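Local coordinates for putative uronate isomerase (Thermotoga maritima, PDB 4NAR), which is of unproven function but may act as a lactate racemase, at residues Thr37-Val42 against Thr72-Lys77; Leu67-Thr72 against Pro168-Thr173; Phe95-Glu100 against Asn135-Glu140. All blocks are in the same frame, centred on the assembly; numbering follows the deposited sequence.

Contact 1 of 3, residues Thr37-Val42 against Thr72-Lys77. With ACT (acetate ion), chain E; SO4 (sulfate ion), chain B; SO4 (sulfate ion), chain C.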
# COMPACT_ATOMS: atom_id res chain seq x y z
N THR A 37 -7.50 -7.17 -0.03
CA THR A 37 -6.11 -6.88 -0.35
C THR A 37 -5.56 -7.94 -1.30
O THR A 37 -6.19 -8.99 -1.52
CB THR A 37 -5.24 -6.83 0.95
OG1 THR A 37 -5.27 -8.11 1.60
CG2 THR A 37 -5.76 -5.77 1.92
N ASP A 38 -4.38 -7.68 -1.87
CA ASP A 38 -3.83 -8.60 -2.87
C ASP A 38 -2.68 -9.44 -2.31
O ASP A 38 -2.39 -9.37 -1.10
CB ASP A 38 -3.43 -7.87 -4.16
CG ASP A 38 -2.31 -6.87 -3.93
OD1 ASP A 38 -1.90 -6.71 -2.75
OD2 ASP A 38 -1.83 -6.23 -4.92
N TYR A 39 -2.02 -10.22 -3.18
CA TYR A 39 -0.95 -11.16 -2.78
C TYR A 39 0.18 -10.40 -2.07
O TYR A 39 1.01 -11.00 -1.38
CB TYR A 39 -0.38 -11.89 -4.01
CG TYR A 39 0.48 -10.99 -4.89
CD1 TYR A 39 -0.10 -10.15 -5.84
CD2 TYR A 39 1.87 -10.95 -4.73
CE1 TYR A 39 0.68 -9.31 -6.62
CE2 TYR A 39 2.65 -10.10 -5.51
CZ TYR A 39 2.05 -9.29 -6.45
OH TYR A 39 2.82 -8.44 -7.23
N THR A 40 0.18 -9.09 -2.27
CA THR A 40 1.19 -8.17 -1.76
C THR A 40 1.03 -7.96 -0.25
O THR A 40 1.99 -7.58 0.45
CB THR A 40 1.11 -6.83 -2.57
OG1 THR A 40 2.22 -6.75 -3.47
CG2 THR A 40 1.00 -5.60 -1.68
N ARG A 41 -0.18 -8.20 0.26
CA ARG A 41 -0.45 -8.03 1.70
C ARG A 41 -0.51 -9.36 2.44
O ARG A 41 -1.39 -10.19 2.19
CB ARG A 41 -1.76 -7.28 1.91
CG ARG A 41 -1.76 -5.87 1.35
CD ARG A 41 -1.05 -4.93 2.30
NE ARG A 41 -1.28 -3.54 1.92
CZ ARG A 41 -2.33 -2.81 2.31
NH1 ARG A 41 -3.25 -3.33 3.13
NH2 ARG A 41 -2.44 -1.56 1.88
N VAL A 42 0.43 -9.56 3.36
CA VAL A 42 0.39 -10.72 4.24
C VAL A 42 -0.40 -10.35 5.50
O VAL A 42 0.07 -9.57 6.34
CB VAL A 42 1.81 -11.25 4.57
CG1 VAL A 42 1.75 -12.64 5.23
CG2 VAL A 42 2.65 -11.30 3.28
N THR A 72 -2.03 -0.25 -8.68
CA THR A 72 -1.34 -0.49 -9.96
C THR A 72 -0.72 -1.89 -10.09
O THR A 72 -0.15 -2.22 -11.13
CB THR A 72 -0.21 0.54 -10.22
OG1 THR A 72 0.73 0.50 -9.14
CG2 THR A 72 -0.76 1.96 -10.37
N HIS A 73 -0.83 -2.70 -9.03
CA HIS A 73 -0.20 -4.03 -9.01
C HIS A 73 -0.79 -5.01 -10.03
O HIS A 73 -1.91 -4.82 -10.51
CB HIS A 73 -0.32 -4.68 -7.62
CG HIS A 73 0.25 -3.85 -6.52
ND1 HIS A 73 0.07 -4.18 -5.19
CD2 HIS A 73 0.98 -2.72 -6.53
CE1 HIS A 73 0.67 -3.28 -4.43
NE2 HIS A 73 1.23 -2.38 -5.22
N ARG A 74 -0.03 -6.08 -10.31
CA ARG A 74 -0.44 -7.08 -11.30
C ARG A 74 -1.76 -7.75 -10.93
O ARG A 74 -2.18 -7.73 -9.76
CB ARG A 74 0.64 -8.16 -11.52
CG ARG A 74 1.01 -8.99 -10.26
CD ARG A 74 1.82 -10.25 -10.66
NE ARG A 74 2.18 -11.11 -9.52
CZ ARG A 74 1.39 -12.04 -8.99
NH1 ARG A 74 0.16 -12.23 -9.48
NH2 ARG A 74 1.80 -12.77 -7.95
N THR A 75 -2.41 -8.35 -11.93
CA THR A 75 -3.59 -9.15 -11.69
C THR A 75 -3.17 -10.41 -10.95
O THR A 75 -2.03 -10.87 -11.05
CB THR A 75 -4.26 -9.57 -13.00
OG1 THR A 75 -3.28 -10.16 -13.87
CG2 THR A 75 -4.88 -8.37 -13.69
N MSE A 76 -4.12 -10.97 -10.20
CA MSE A 76 -3.89 -12.22 -9.50
C MSE A 76 -4.46 -13.42 -10.24
O MSE A 76 -5.50 -13.31 -10.90
CB MSE A 76 -4.46 -12.17 -8.09
CG MSE A 76 -3.39 -11.80 -7.07
SE MSE A 76 -4.19 -11.09 -5.49
CE MSE A 76 -4.85 -12.69 -4.65
N LYS A 77 -3.75 -14.53 -10.13
CA LYS A 77 -4.28 -15.81 -10.57
C LYS A 77 -5.42 -16.29 -9.65
O LYS A 77 -5.45 -15.94 -8.45
CB LYS A 77 -3.14 -16.83 -10.61
CG LYS A 77 -2.00 -16.41 -11.53
CD LYS A 77 -2.11 -17.14 -12.86
CE LYS A 77 -1.33 -16.45 -13.98
NZ LYS A 77 -2.07 -15.25 -14.50
C ACT E . -5.36 -1.33 2.12
O ACT E . -4.69 -0.33 2.45
OXT ACT E . -5.93 -1.90 3.07
CH3 ACT E . -5.45 -1.79 0.69
S SO4 B . -0.02 2.06 -6.11
O1 SO4 B . -0.66 3.15 -5.35
O2 SO4 B . -0.97 0.95 -6.26
O3 SO4 B . 0.41 2.57 -7.42
O4 SO4 B . 1.17 1.58 -5.37
S SO4 C . 0.51 -1.05 -0.32
O1 SO4 C . -0.54 -0.56 0.60
O2 SO4 C . -0.09 -1.94 -1.33
O3 SO4 C . 1.20 0.05 -1.02
O4 SO4 C . 1.48 -1.80 0.49
O HOH W 1 -2.91 -7.43 -7.15
O HOH W 2 2.53 -6.45 -8.87
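Asp38 and His73 meet through a hydrogen bond in which ND1 of the imidazole gives its N-H to OD2 of Asp38, 2.8 Å away. The carboxylate and ring planes lie 16° apart, OD2 uses its syn lone pair, and the near-coplanar bond helps to hold the ring's rotation. CG2 of Thr40 packs against the same ring, 3.6 Å from CE1 of His73. Beside this pair the Arg74 guanidinium lies flat over one face of Tyr39, its CZ 3.8 Å from the ring centroid, a cation-pi stack. The aromatic ring reaches this place because CG of Tyr39 sits between its backbone N and carbonyl carbon (chi1 73°). Salt bridges to Asp280 and Glu80 hold the guanidinium and probably balance its charge. Further out, one water donates to OD2 of Asp38 and to the carbonyl of Arg74. Two sulfates lie near the His73 ring, one by NE2 and held by Thr72, the other by CE1 and close to Arg41; each has further partners. Histidine-carboxylate pairing beside bound anions at the carboxyl ends of parallel strands 31-36 and 63-68 is consistent with a polar, anion-binding pocket in the lactate racemase N-terminal domain.

Contact 2 of 3, residues Leu67-Thr72 against Pro168-Thr173. With SO4 (sulfate ion), chain B.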
# COMPACT_ATOMS: atom_id res chain seq x y z
N LEU A 67 -13.45 -8.65 -5.21
CA LEU A 67 -12.71 -7.67 -6.00
C LEU A 67 -11.35 -7.49 -5.36
O LEU A 67 -11.22 -7.15 -4.16
CB LEU A 67 -13.44 -6.32 -6.05
CG LEU A 67 -13.44 -5.43 -7.31
CD1 LEU A 67 -13.64 -3.98 -6.92
CD2 LEU A 67 -12.19 -5.57 -8.19
N ASN A 68 -10.32 -7.72 -6.16
CA ASN A 68 -8.96 -7.54 -5.74
C ASN A 68 -8.60 -6.06 -5.78
O ASN A 68 -8.51 -5.47 -6.87
CB ASN A 68 -8.03 -8.32 -6.67
CG ASN A 68 -6.57 -8.19 -6.27
OD1 ASN A 68 -6.19 -8.59 -5.17
ND2 ASN A 68 -5.75 -7.62 -7.16
N ALA A 69 -8.39 -5.46 -4.61
CA ALA A 69 -7.95 -4.06 -4.54
C ALA A 69 -6.48 -3.96 -4.95
O ALA A 69 -5.59 -3.82 -4.09
CB ALA A 69 -8.17 -3.48 -3.14
N SER A 70 -6.22 -4.01 -6.25
CA SER A 70 -4.85 -4.12 -6.77
C SER A 70 -4.00 -2.84 -6.71
O SER A 70 -2.76 -2.89 -6.62
CB SER A 70 -4.89 -4.59 -8.23
OG SER A 70 -5.31 -3.53 -9.08
N GLY A 71 -4.65 -1.68 -6.79
CA GLY A 71 -3.92 -0.47 -7.13
C GLY A 71 -3.29 -0.66 -8.51
O GLY A 71 -3.93 -1.20 -9.42
N THR A 72 -2.03 -0.25 -8.68
CA THR A 72 -1.34 -0.49 -9.96
C THR A 72 -0.72 -1.89 -10.09
O THR A 72 -0.15 -2.22 -11.13
CB THR A 72 -0.21 0.54 -10.22
OG1 THR A 72 0.73 0.50 -9.14
CG2 THR A 72 -0.76 1.96 -10.37
N PRO A 168 -5.77 3.97 -3.29
CA PRO A 168 -5.74 3.60 -4.72
C PRO A 168 -6.35 2.24 -5.08
O PRO A 168 -6.44 1.94 -6.28
CB PRO A 168 -4.23 3.51 -5.02
CG PRO A 168 -3.64 3.00 -3.70
CD PRO A 168 -4.46 3.74 -2.64
N GLY A 169 -6.74 1.45 -4.07
CA GLY A 169 -7.12 0.06 -4.25
C GLY A 169 -7.91 -0.32 -5.50
O GLY A 169 -7.54 -1.26 -6.23
N ILE A 170 -9.01 0.39 -5.75
CA ILE A 170 -9.87 0.07 -6.88
C ILE A 170 -10.19 1.33 -7.67
O ILE A 170 -11.30 1.51 -8.20
CB ILE A 170 -11.16 -0.59 -6.40
CG1 ILE A 170 -11.87 0.34 -5.40
CG2 ILE A 170 -10.87 -1.98 -5.78
CD1 ILE A 170 -13.14 -0.20 -4.85
N ALA A 171 -9.20 2.21 -7.75
CA ALA A 171 -9.38 3.50 -8.39
C ALA A 171 -8.63 3.52 -9.73
O ALA A 171 -8.52 2.49 -10.44
CB ALA A 171 -8.90 4.62 -7.47
N SER A 172 -8.10 4.69 -10.07
CA SER A 172 -7.38 4.84 -11.31
C SER A 172 -6.40 6.00 -11.28
O SER A 172 -6.23 6.67 -10.25
CB SER A 172 -8.35 4.96 -12.49
OG SER A 172 -9.36 5.92 -12.24
N THR A 173 -5.82 6.25 -12.44
CA THR A 173 -4.61 7.03 -12.61
C THR A 173 -4.63 8.45 -12.05
O THR A 173 -3.71 8.84 -11.32
CB THR A 173 -4.24 7.09 -14.09
OG1 THR A 173 -3.91 5.76 -14.51
CG2 THR A 173 -3.05 7.99 -14.32
S SO4 B . -0.02 2.06 -6.11
O1 SO4 B . -0.66 3.15 -5.35
O2 SO4 B . -0.97 0.95 -6.26
O3 SO4 B . 0.41 2.57 -7.42
O4 SO4 B . 1.17 1.58 -5.37
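The loop after strand 63-68, which binds a sulfate probably taken from the crystallisation liquor, meets in this contact the turn that leads into helix 173-186. Gly71 and Gly169 lie at its heart, where bare backbone allows close approach: N of Gly71 donates to O of Gly169 at 3.0 Å, with a nearly straight N-H...O angle of 171°. CA of Gly71 adds a CH...O contact to O of Pro168, 3.6 Å away. Gly71 takes up a positive phi, and its CA lies 3.4 Å from O2 of the sulfate. Earlier in the same segment comes an inverse gamma turn centred on Ala69. Strand 63-68 belongs to a mixed sheet, flanked by the parallel strands 31-36 and 94-97, and Leu67 is where the apolar packing begins. Its CD1 touches CG2 of Ile170 at 3.6 Å; that methyl, set anti to the carbonyl carbon of Ile170, also lies 3.8 Å from CA of Ala69. Beyond the glycines, N and OG1 of Thr72 grip two different oxygens of the sulfate, N to O2 at 2.9 Å and OG1 to O3 at 2.7 Å, while CG of Pro168, which follows a cis peptide bond, borders the ion 3.4 Å from O1. His180, Trp283 and Asn348 also hydrogen-bond to the sulfate.

Contact 3 of 3, residues Phe95-Glu100 against Asn135-Glu140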
# COMPACT_ATOMS: atom_id res chain seq x y z
N PHE A 95 -17.50 -15.67 -7.21
CA PHE A 95 -16.93 -15.08 -8.42
C PHE A 95 -15.81 -14.10 -8.08
O PHE A 95 -16.07 -13.02 -7.54
CB PHE A 95 -18.02 -14.34 -9.21
CG PHE A 95 -19.21 -15.21 -9.57
CD1 PHE A 95 -20.32 -15.25 -8.74
CD2 PHE A 95 -19.21 -15.98 -10.73
CE1 PHE A 95 -21.42 -16.04 -9.07
CE2 PHE A 95 -20.32 -16.77 -11.07
CZ PHE A 95 -21.42 -16.81 -10.23
N PHE A 96 -14.57 -14.47 -8.41
CA PHE A 96 -13.43 -13.60 -8.20
C PHE A 96 -13.36 -12.57 -9.32
O PHE A 96 -13.69 -12.88 -10.47
CB PHE A 96 -12.12 -14.39 -8.21
CG PHE A 96 -12.06 -15.50 -7.19
CD1 PHE A 96 -12.46 -15.28 -5.87
CD2 PHE A 96 -11.63 -16.79 -7.56
CE1 PHE A 96 -12.40 -16.34 -4.92
CE2 PHE A 96 -11.57 -17.83 -6.62
CZ PHE A 96 -11.96 -17.61 -5.30
N HIS A 97 -12.91 -11.36 -9.00
CA HIS A 97 -12.65 -10.34 -10.02
C HIS A 97 -11.30 -9.67 -9.75
O HIS A 97 -10.97 -9.33 -8.60
CB HIS A 97 -13.76 -9.27 -10.07
CG HIS A 97 -15.15 -9.82 -10.25
ND1 HIS A 97 -15.70 -10.05 -11.48
CD2 HIS A 97 -16.09 -10.17 -9.33
CE1 HIS A 97 -16.94 -10.53 -11.33
NE2 HIS A 97 -17.19 -10.60 -10.04
N ASN A 98 -10.53 -9.48 -10.81
CA ASN A 98 -9.41 -8.56 -10.72
C ASN A 98 -9.92 -7.13 -10.97
O ASN A 98 -10.96 -6.92 -11.63
CB ASN A 98 -8.31 -8.91 -11.72
CG ASN A 98 -7.36 -9.98 -11.20
OD1 ASN A 98 -6.49 -9.71 -10.36
ND2 ASN A 98 -7.53 -11.21 -11.68
N HIS A 99 -9.20 -6.16 -10.42
CA HIS A 99 -9.44 -4.75 -10.73
C HIS A 99 -8.76 -4.47 -12.08
O HIS A 99 -7.84 -5.18 -12.46
CB HIS A 99 -8.88 -3.85 -9.61
CG HIS A 99 -9.05 -2.39 -9.87
ND1 HIS A 99 -10.19 -1.85 -10.41
CD2 HIS A 99 -8.20 -1.34 -9.64
CE1 HIS A 99 -10.04 -0.53 -10.53
NE2 HIS A 99 -8.85 -0.21 -10.06
N GLU A 100 -9.24 -3.45 -12.81
CA GLU A 100 -8.64 -3.06 -14.10
C GLU A 100 -8.29 -1.57 -14.07
O GLU A 100 -8.94 -0.74 -14.72
CB GLU A 100 -9.59 -3.35 -15.25
CG GLU A 100 -10.07 -4.78 -15.30
CD GLU A 100 -11.34 -4.92 -16.12
OE1 GLU A 100 -11.22 -5.01 -17.37
OE2 GLU A 100 -12.45 -4.92 -15.50
N ASN A 135 -13.76 1.30 -9.75
CA ASN A 135 -14.30 0.10 -10.37
C ASN A 135 -15.82 0.17 -10.36
O ASN A 135 -16.41 0.50 -9.31
CB ASN A 135 -13.88 -1.17 -9.64
CG ASN A 135 -14.05 -2.41 -10.50
OD1 ASN A 135 -15.17 -2.80 -10.82
ND2 ASN A 135 -12.93 -3.01 -10.92
N ARG A 136 -16.45 -0.10 -11.50
CA ARG A 136 -17.89 0.10 -11.61
C ARG A 136 -18.67 -0.92 -10.77
O ARG A 136 -19.86 -0.71 -10.49
CB ARG A 136 -18.35 0.12 -13.07
CG ARG A 136 -17.83 -1.05 -13.87
CD ARG A 136 -18.44 -1.04 -15.27
NE ARG A 136 -18.99 -2.35 -15.59
CZ ARG A 136 -20.29 -2.62 -15.68
NH1 ARG A 136 -21.20 -1.66 -15.51
NH2 ARG A 136 -20.69 -3.86 -15.97
N LEU A 137 -18.00 -1.99 -10.35
CA LEU A 137 -18.61 -2.97 -9.45
C LEU A 137 -19.21 -2.36 -8.19
O LEU A 137 -20.25 -2.81 -7.72
CB LEU A 137 -17.64 -4.09 -9.07
CG LEU A 137 -17.61 -5.33 -9.97
CD1 LEU A 137 -16.39 -6.17 -9.60
CD2 LEU A 137 -18.89 -6.16 -9.82
N LEU A 138 -18.56 -1.33 -7.64
CA LEU A 138 -19.09 -0.63 -6.47
C LEU A 138 -20.55 -0.19 -6.60
O LEU A 138 -21.22 -0.01 -5.59
CB LEU A 138 -18.26 0.60 -6.13
CG LEU A 138 -16.92 0.24 -5.50
CD1 LEU A 138 -16.26 1.52 -4.98
CD2 LEU A 138 -17.10 -0.81 -4.40
N PHE A 139 -21.03 -0.02 -7.84
CA PHE A 139 -22.35 0.58 -8.05
C PHE A 139 -23.39 -0.35 -8.65
O PHE A 139 -24.47 0.09 -9.04
CB PHE A 139 -22.22 1.86 -8.88
CG PHE A 139 -21.11 2.75 -8.39
CD1 PHE A 139 -21.24 3.43 -7.17
CD2 PHE A 139 -19.92 2.84 -9.09
CE1 PHE A 139 -20.20 4.22 -6.69
CE2 PHE A 139 -18.87 3.62 -8.61
CZ PHE A 139 -19.01 4.32 -7.40
N GLU A 140 -23.07 -1.64 -8.70
CA GLU A 140 -24.03 -2.65 -9.16
C GLU A 140 -25.02 -3.01 -8.05
O GLU A 140 -24.92 -2.49 -6.94
CB GLU A 140 -23.29 -3.88 -9.67
CG GLU A 140 -22.02 -3.50 -10.39
CD GLU A 140 -21.80 -4.29 -11.66
OE1 GLU A 140 -22.29 -5.45 -11.72
OE2 GLU A 140 -21.16 -3.75 -12.59
O HOH W 3 -12.97 -5.36 -12.85
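His99 and Asn135 supply the one direct hydrogen bond of this contact: ND2 of the amide donates to ND1 of the imidazole, 3.0 Å away and nearly straight at 170°. CG of His99 lies anti to the backbone N (chi1 178°), which carries ND1 toward the amide. The bond lies close to both the ring and the amide planes, although these are turned 47° against each other. With ND1 accepting, NE2 can bond to the carbonyl of Ala171, so both ring nitrogens have partners. OD1 of Asn135 faces its own chain, accepting from N of Leu137 at 3.0 Å on a lone pair in the carbonyl plane. This Asx turn opens the 3-10 segment 136-138, facing the segment that continues from edge strand 94-97. An alanine in place of Asn135 is likely to leave ND1 of His99 without its donor and the Leu137 amide without its acceptor. A water accepts from ND2 of Asn135 and donates to O of Asn98 and OE2 of Glu100. The apolar share is a CH-pi contact: CD1 of Leu137 sits over one face of His97, 4.2 Å from the ring centroid, while NE2 of His97 bonds to His65.

All three contacts fall within the lactate racemase N-terminal domain and gather where neighbouring strands 31-36, 63-68 and 94-97 of a mixed sheet run out into loops, with 135-140 and 168-173 packing against them. Contact 2 lies between the others, about 10 Å from each centre to centre, while contacts 1 and 3 are about 15 Å apart. Along the chain contact 1 closes before contact 3 begins, and contact 2 spans all of contact 3, its segments alternating with those of contact 1, with which it shares Thr72. Asn98 joins contact 3 to Met76 in contact 1; His99 and Asn135 reach the backbone of 168-173. The three are thus linked by direct bonds, from the sulfate sites to the sheet-edge strand 94-97.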